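Side-chain contacts in LysR family transcriptional regulator (Vibrio vulnificus, PDB 5B7H), which probably acts as a DNA-binding transcription factor of the OxyR type responding to hydrogen peroxide, represented here by its regulatory domain: residues V116-L119 and L125-H128; S131-T136 and T162-Q167. The protein carries 1 engineered substitution. All coordinates share one frame; numbering follows the deposited sequence. Where two conformers were deposited one is given.

Contact 1 of 2, residues V116-L119 and L125-H128; sequences VFLL and LTEH. With SO4 (sulfate ion), chain C.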
loop_
_atom_site.group_PDB
_atom_site.type_symbol
_atom_site.label_atom_id
_atom_site.label_comp_id
_atom_site.label_asym_id
_atom_site.label_seq_id
_atom_site.Cartn_x
_atom_site.Cartn_y
_atom_site.Cartn_z
ATOM N N VAL A 116 -0.961 -9.004 19.958
ATOM C CA VAL A 116 -1.552 -7.905 19.193
ATOM C C VAL A 116 -0.444 -7.221 18.415
ATOM O O VAL A 116 0.474 -6.652 19.017
ATOM C CB VAL A 116 -2.255 -6.908 20.124
ATOM C CG1 VAL A 116 -2.791 -5.736 19.287
ATOM C CG2 VAL A 116 -3.335 -7.610 20.853
ATOM N N PHE A 117 -0.512 -7.255 17.087
ATOM C CA PHE A 117 0.495 -6.611 16.248
ATOM C C PHE A 117 -0.025 -5.234 15.836
ATOM O O PHE A 117 -1.229 -5.061 15.585
ATOM C CB PHE A 117 0.777 -7.461 14.986
ATOM C CG PHE A 117 1.617 -8.678 15.256
ATOM C CD1 PHE A 117 2.994 -8.645 14.957
ATOM C CD2 PHE A 117 1.079 -9.816 15.901
ATOM C CE1 PHE A 117 3.808 -9.784 15.189
ATOM C CE2 PHE A 117 1.873 -10.953 16.154
ATOM C CZ PHE A 117 3.243 -10.926 15.807
ATOM N N LEU A 118 0.866 -4.245 15.845
ATOM C CA LEU A 118 0.492 -2.865 15.518
ATOM C C LEU A 118 1.530 -2.258 14.592
ATOM O O LEU A 118 2.701 -2.645 14.623
ATOM C CB LEU A 118 0.482 -1.959 16.757
ATOM C CG LEU A 118 -0.552 -2.428 17.795
ATOM C CD1 LEU A 118 -0.337 -1.689 19.116
ATOM C CD2 LEU A 118 -1.997 -2.239 17.301
ATOM N N LEU A 119 1.083 -1.305 13.762
ATOM C CA LEU A 119 2.035 -0.493 13.019
ATOM C C LEU A 119 2.902 0.345 13.961
ATOM O O LEU A 119 2.495 0.722 15.080
ATOM C CB LEU A 119 1.306 0.482 12.085
ATOM C CG LEU A 119 0.485 -0.205 11.001
ATOM C CD1 LEU A 119 -0.461 0.808 10.337
ATOM C CD2 LEU A 119 1.398 -0.860 9.893
ATOM N N LEU A 125 -2.879 5.010 12.530
ATOM C CA LEU A 125 -3.770 3.888 12.808
ATOM C C LEU A 125 -3.545 3.336 14.204
ATOM O O LEU A 125 -4.516 3.020 14.923
ATOM C CB LEU A 125 -3.614 2.795 11.746
ATOM C CG LEU A 125 -4.656 1.669 11.897
ATOM C CD1 LEU A 125 -6.031 2.214 11.427
ATOM C CD2 LEU A 125 -4.264 0.498 11.037
ATOM N N THR A 126 -2.272 3.259 14.626
ATOM C CA THR A 126 -1.986 2.688 15.946
ATOM C C THR A 126 -2.524 3.547 17.087
ATOM O O THR A 126 -3.217 3.032 17.969
ATOM C CB THR A 126 -0.495 2.459 16.041
ATOM O OG1 THR A 126 -0.158 1.406 15.133
ATOM C CG2 THR A 126 -0.107 1.999 17.448
ATOM N N GLU A 127 -2.264 4.870 17.071
ATOM C CA GLU A 127 -2.759 5.669 18.198
ATOM C C GLU A 127 -4.272 5.705 18.207
ATOM O O GLU A 127 -4.895 5.645 19.269
ATOM C CB GLU A 127 -2.219 7.100 18.171
ATOM C CG GLU A 127 -2.165 7.706 16.795
ATOM C CD GLU A 127 -1.433 9.043 16.746
ATOM O OE1 GLU A 127 -1.635 9.867 17.662
ATOM O OE2 GLU A 127 -0.619 9.242 15.811
ATOM N N HIS A 128 -4.889 5.703 17.028
ATOM C CA HIS A 128 -6.344 5.769 17.003
ATOM C C HIS A 128 -6.976 4.455 17.415
ATOM O O HIS A 128 -7.955 4.450 18.171
ATOM C CB HIS A 128 -6.821 6.144 15.600
ATOM C CG HIS A 128 -6.517 7.559 15.251
ATOM N ND1 HIS A 128 -6.354 7.989 13.959
ATOM C CD2 HIS A 128 -6.372 8.653 16.036
ATOM C CE1 HIS A 128 -6.068 9.280 13.957
ATOM N NE2 HIS A 128 -6.107 9.714 15.209
HETATM S S SO4 C . -1.218 5.652 8.788
HETATM O O1 SO4 C . -1.063 7.035 9.413
HETATM O O2 SO4 C . -1.587 4.740 9.900
HETATM O O3 SO4 C . -2.218 5.760 7.742
HETATM O O4 SO4 C . 0.052 5.268 8.209
HETATM O O HOH W 1 -1.620 -0.459 13.718
#
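The flat group of this contact is the peptide carbonyl of Leu119, and Thr126 approaches it from off its plane. Thr126 OG1 donates to Leu119 O at 2.7 Å, tilted 33° from the carbonyl plane, with a C=O...donor angle of 114°. The same hydroxyl accepts a hydrogen bond from a water, which accepts one from Leu119 N at 2.8 Å, so both backbone polar groups of this leucine are met by Thr126, directly or through the water. Threonine suits a place of mixed character: with OG1 beside its own backbone N (chi1 -69°), the methyl CG2 is left to lie 4.1 Å from Leu118 CD1. One residue nearer the start of the helix, Leu125 CD2 packs on Leu119 CD1 of the loop at 3.9 Å. Backbone N-H groups at the helix start hold a sulfate, probably from the crystallisation liquor: Leu125 N bonds to its O2, and engineered Ser124, replacing a cysteine that is probably peroxide-sensing as in OxyR, binds it with His123 and Thr25. The contact fastens an extended loop to the first turn of helix 124-132, with Leu119 and Leu125 touching helix 149-157 and Leu125 reaching Phe90 on strand 81-95 and Pro166 on strand 163-166.

Contact 2 of 2, residues S131-T136 and T162-Q167; sequences SACKLT and TTFIPQ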
loop_
_atom_site.group_PDB
_atom_site.type_symbol
_atom_site.label_atom_id
_atom_site.label_comp_id
_atom_site.label_asym_id
_atom_site.label_seq_id
_atom_site.Cartn_x
_atom_site.Cartn_y
_atom_site.Cartn_z
ATOM N N SER A 131 -6.492 3.738 21.289
ATOM C CA SER A 131 -7.319 4.556 22.170
ATOM C C SER A 131 -8.805 4.273 21.984
ATOM O O SER A 131 -9.544 4.189 22.967
ATOM C CB SER A 131 -7.035 6.037 21.949
ATOM O OG SER A 131 -7.169 6.369 20.592
ATOM N N ALA A 132 -9.277 4.177 20.738
ATOM C CA ALA A 132 -10.704 3.989 20.501
ATOM C C ALA A 132 -11.165 2.620 20.975
ATOM O O ALA A 132 -12.300 2.473 21.448
ATOM C CB ALA A 132 -10.958 4.107 18.990
ATOM N N CYS A 133 -10.306 1.604 20.815
ATOM C CA CYS A 133 -10.649 0.239 21.202
ATOM C C CYS A 133 -10.176 -0.104 22.603
ATOM O O CYS A 133 -10.348 -1.246 23.038
ATOM C CB CYS A 133 -10.104 -0.785 20.187
ATOM S SG CYS A 133 -10.675 -0.454 18.521
ATOM N N LYS A 134 -9.606 0.856 23.320
ATOM C CA LYS A 134 -9.396 0.734 24.761
ATOM C C LYS A 134 -8.391 -0.353 25.119
ATOM O O LYS A 134 -8.569 -1.067 26.119
ATOM C CB LYS A 134 -10.726 0.501 25.503
ATOM C CG LYS A 134 -11.764 1.609 25.306
ATOM C CD LYS A 134 -11.143 2.921 25.692
ATOM C CE LYS A 134 -11.935 3.669 26.774
ATOM N NZ LYS A 134 -11.010 4.487 27.657
ATOM N N LEU A 135 -7.329 -0.489 24.333
ATOM C CA LEU A 135 -6.267 -1.441 24.654
ATOM C C LEU A 135 -5.313 -0.734 25.609
ATOM O O LEU A 135 -4.496 0.092 25.195
ATOM C CB LEU A 135 -5.556 -1.915 23.375
ATOM C CG LEU A 135 -4.323 -2.821 23.580
ATOM C CD1 LEU A 135 -4.752 -4.005 24.476
ATOM C CD2 LEU A 135 -3.778 -3.277 22.253
ATOM N N THR A 136 -5.398 -1.068 26.901
ATOM C CA THR A 136 -4.512 -0.450 27.866
ATOM C C THR A 136 -3.417 -1.377 28.370
ATOM O O THR A 136 -2.456 -0.893 28.973
ATOM C CB THR A 136 -5.323 0.095 29.044
ATOM O OG1 THR A 136 -5.986 -0.994 29.685
ATOM C CG2 THR A 136 -6.382 1.074 28.536
ATOM N N THR A 162 -3.372 -11.016 16.301
ATOM C CA THR A 162 -4.553 -10.259 15.881
ATOM C C THR A 162 -4.154 -8.803 15.688
ATOM O O THR A 162 -3.064 -8.380 16.088
ATOM C CB THR A 162 -5.670 -10.397 16.932
ATOM O OG1 THR A 162 -6.863 -9.762 16.454
ATOM C CG2 THR A 162 -5.296 -9.759 18.310
ATOM N N THR A 163 -5.030 -8.024 15.064
ATOM C CA THR A 163 -4.778 -6.592 14.976
ATOM C C THR A 163 -6.098 -5.893 14.686
ATOM O O THR A 163 -7.132 -6.537 14.504
ATOM C CB THR A 163 -3.758 -6.289 13.858
ATOM O OG1 THR A 163 -3.256 -4.940 14.056
ATOM C CG2 THR A 163 -4.393 -6.435 12.442
ATOM N N PHE A 164 -6.041 -4.566 14.668
ATOM C CA PHE A 164 -7.159 -3.674 14.345
ATOM C C PHE A 164 -7.045 -3.220 12.906
ATOM O O PHE A 164 -5.969 -2.811 12.462
ATOM C CB PHE A 164 -7.154 -2.432 15.245
ATOM C CG PHE A 164 -7.059 -2.745 16.732
ATOM C CD1 PHE A 164 -5.848 -2.664 17.403
ATOM C CD2 PHE A 164 -8.186 -3.093 17.461
ATOM C CE1 PHE A 164 -5.783 -2.906 18.759
ATOM C CE2 PHE A 164 -8.123 -3.367 18.827
ATOM C CZ PHE A 164 -6.909 -3.287 19.469
ATOM N N ILE A 165 -8.180 -3.242 12.196
ATOM C CA ILE A 165 -8.273 -2.893 10.771
ATOM C C ILE A 165 -9.418 -1.908 10.549
ATOM O O ILE A 165 -10.517 -2.125 11.074
ATOM C CB ILE A 165 -8.542 -4.146 9.904
ATOM C CG1 ILE A 165 -7.392 -5.146 10.065
ATOM C CG2 ILE A 165 -8.611 -3.769 8.430
ATOM C CD1 ILE A 165 -6.035 -4.512 9.715
ATOM N N PRO A 166 -9.240 -0.865 9.748
ATOM C CA PRO A 166 -10.366 0.023 9.457
ATOM C C PRO A 166 -11.337 -0.606 8.464
ATOM O O PRO A 166 -10.959 -1.348 7.543
ATOM C CB PRO A 166 -9.672 1.255 8.843
ATOM C CG PRO A 166 -8.430 0.731 8.207
ATOM C CD PRO A 166 -7.993 -0.475 9.060
ATOM N N GLN A 167 -12.605 -0.265 8.674
ATOM C CA GLN A 167 -13.683 -0.781 7.857
ATOM C C GLN A 167 -13.464 -0.494 6.393
ATOM O O GLN A 167 -13.744 -1.358 5.550
ATOM C CB GLN A 167 -15.030 -0.230 8.311
ATOM C CG GLN A 167 -16.200 -0.968 7.619
ATOM C CD GLN A 167 -16.271 -2.438 8.003
ATOM O OE1 GLN A 167 -16.151 -2.775 9.186
ATOM N NE2 GLN A 167 -16.491 -3.305 7.023
#
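Phe164 reaches from its strand to the C-terminal end of helix 124-132 and sets its ring against Cys133 and Leu135. Its CG lies beside the backbone N (chi1 -51°), while a chi2 of 99° turns the ring roughly perpendicular to the CA-CB-CG plane, bringing CE2 and CD2 to Cys133 and CE1 to Leu135. The nearest approach is Cys133 CB to Phe164 CE2, 3.5 Å. Cys133 SG makes a sulfur-aromatic contact, 4.5 Å from the centroid of the Phe164 ring and 45° off its normal, an oblique approach that is neither over the face nor in the plane. Leu135 instead meets the ring at its edge, near the plane, with CD2 4.0 Å from Phe164 CE1. A large flat ring suits this place because it can serve two neighbours at once; the small, polarisable cysteine fits close beside it, and the branched leucine supplies a methyl at the ring's edge. Between these two residues the helix ends in a Schellman motif: Lys134 has positive phi and points away from the strand, while Cys133 and Leu135 point toward it. Cys133 lies nine residues after engineered Ser124, the spacing of the two redox cysteines of OxyR, so it is probably the counterpart of the resolving cysteine, here buried in an aromatic and aliphatic setting. Tyr108 packs on both Phe164 and Leu135, and its OH is hydrogen-bonded to Cys133 O. Cys133 further touches Pro185 and Ala190 of strand 180-198, whereas strand 163-166, outermost in the sheet of this chain, pairs with strand 81-95 and carries Thr163 and Ile165 against helix 149-157.

How the contacts relate
Following the chain from the N terminus, contact 1 comes first and closes a short loop of five intervening residues, joining the loop that follows strand 81-95 to the beginning of helix 124-132. Contact 2 opens only after contact 1 has closed, so the two are in series, neither nested nor crossed. It spans a longer excursion of 25 residues, including helix 149-157, and joins the end of helix 124-132 to strand 163-166. The two centres are about 7 Å apart. Backbone and side-chain bonds link Phe117 to Thr162 and Thr163, and Leu118 packs on Phe164, so that the buried faces of the loop, the helix and the edge strand meet one another.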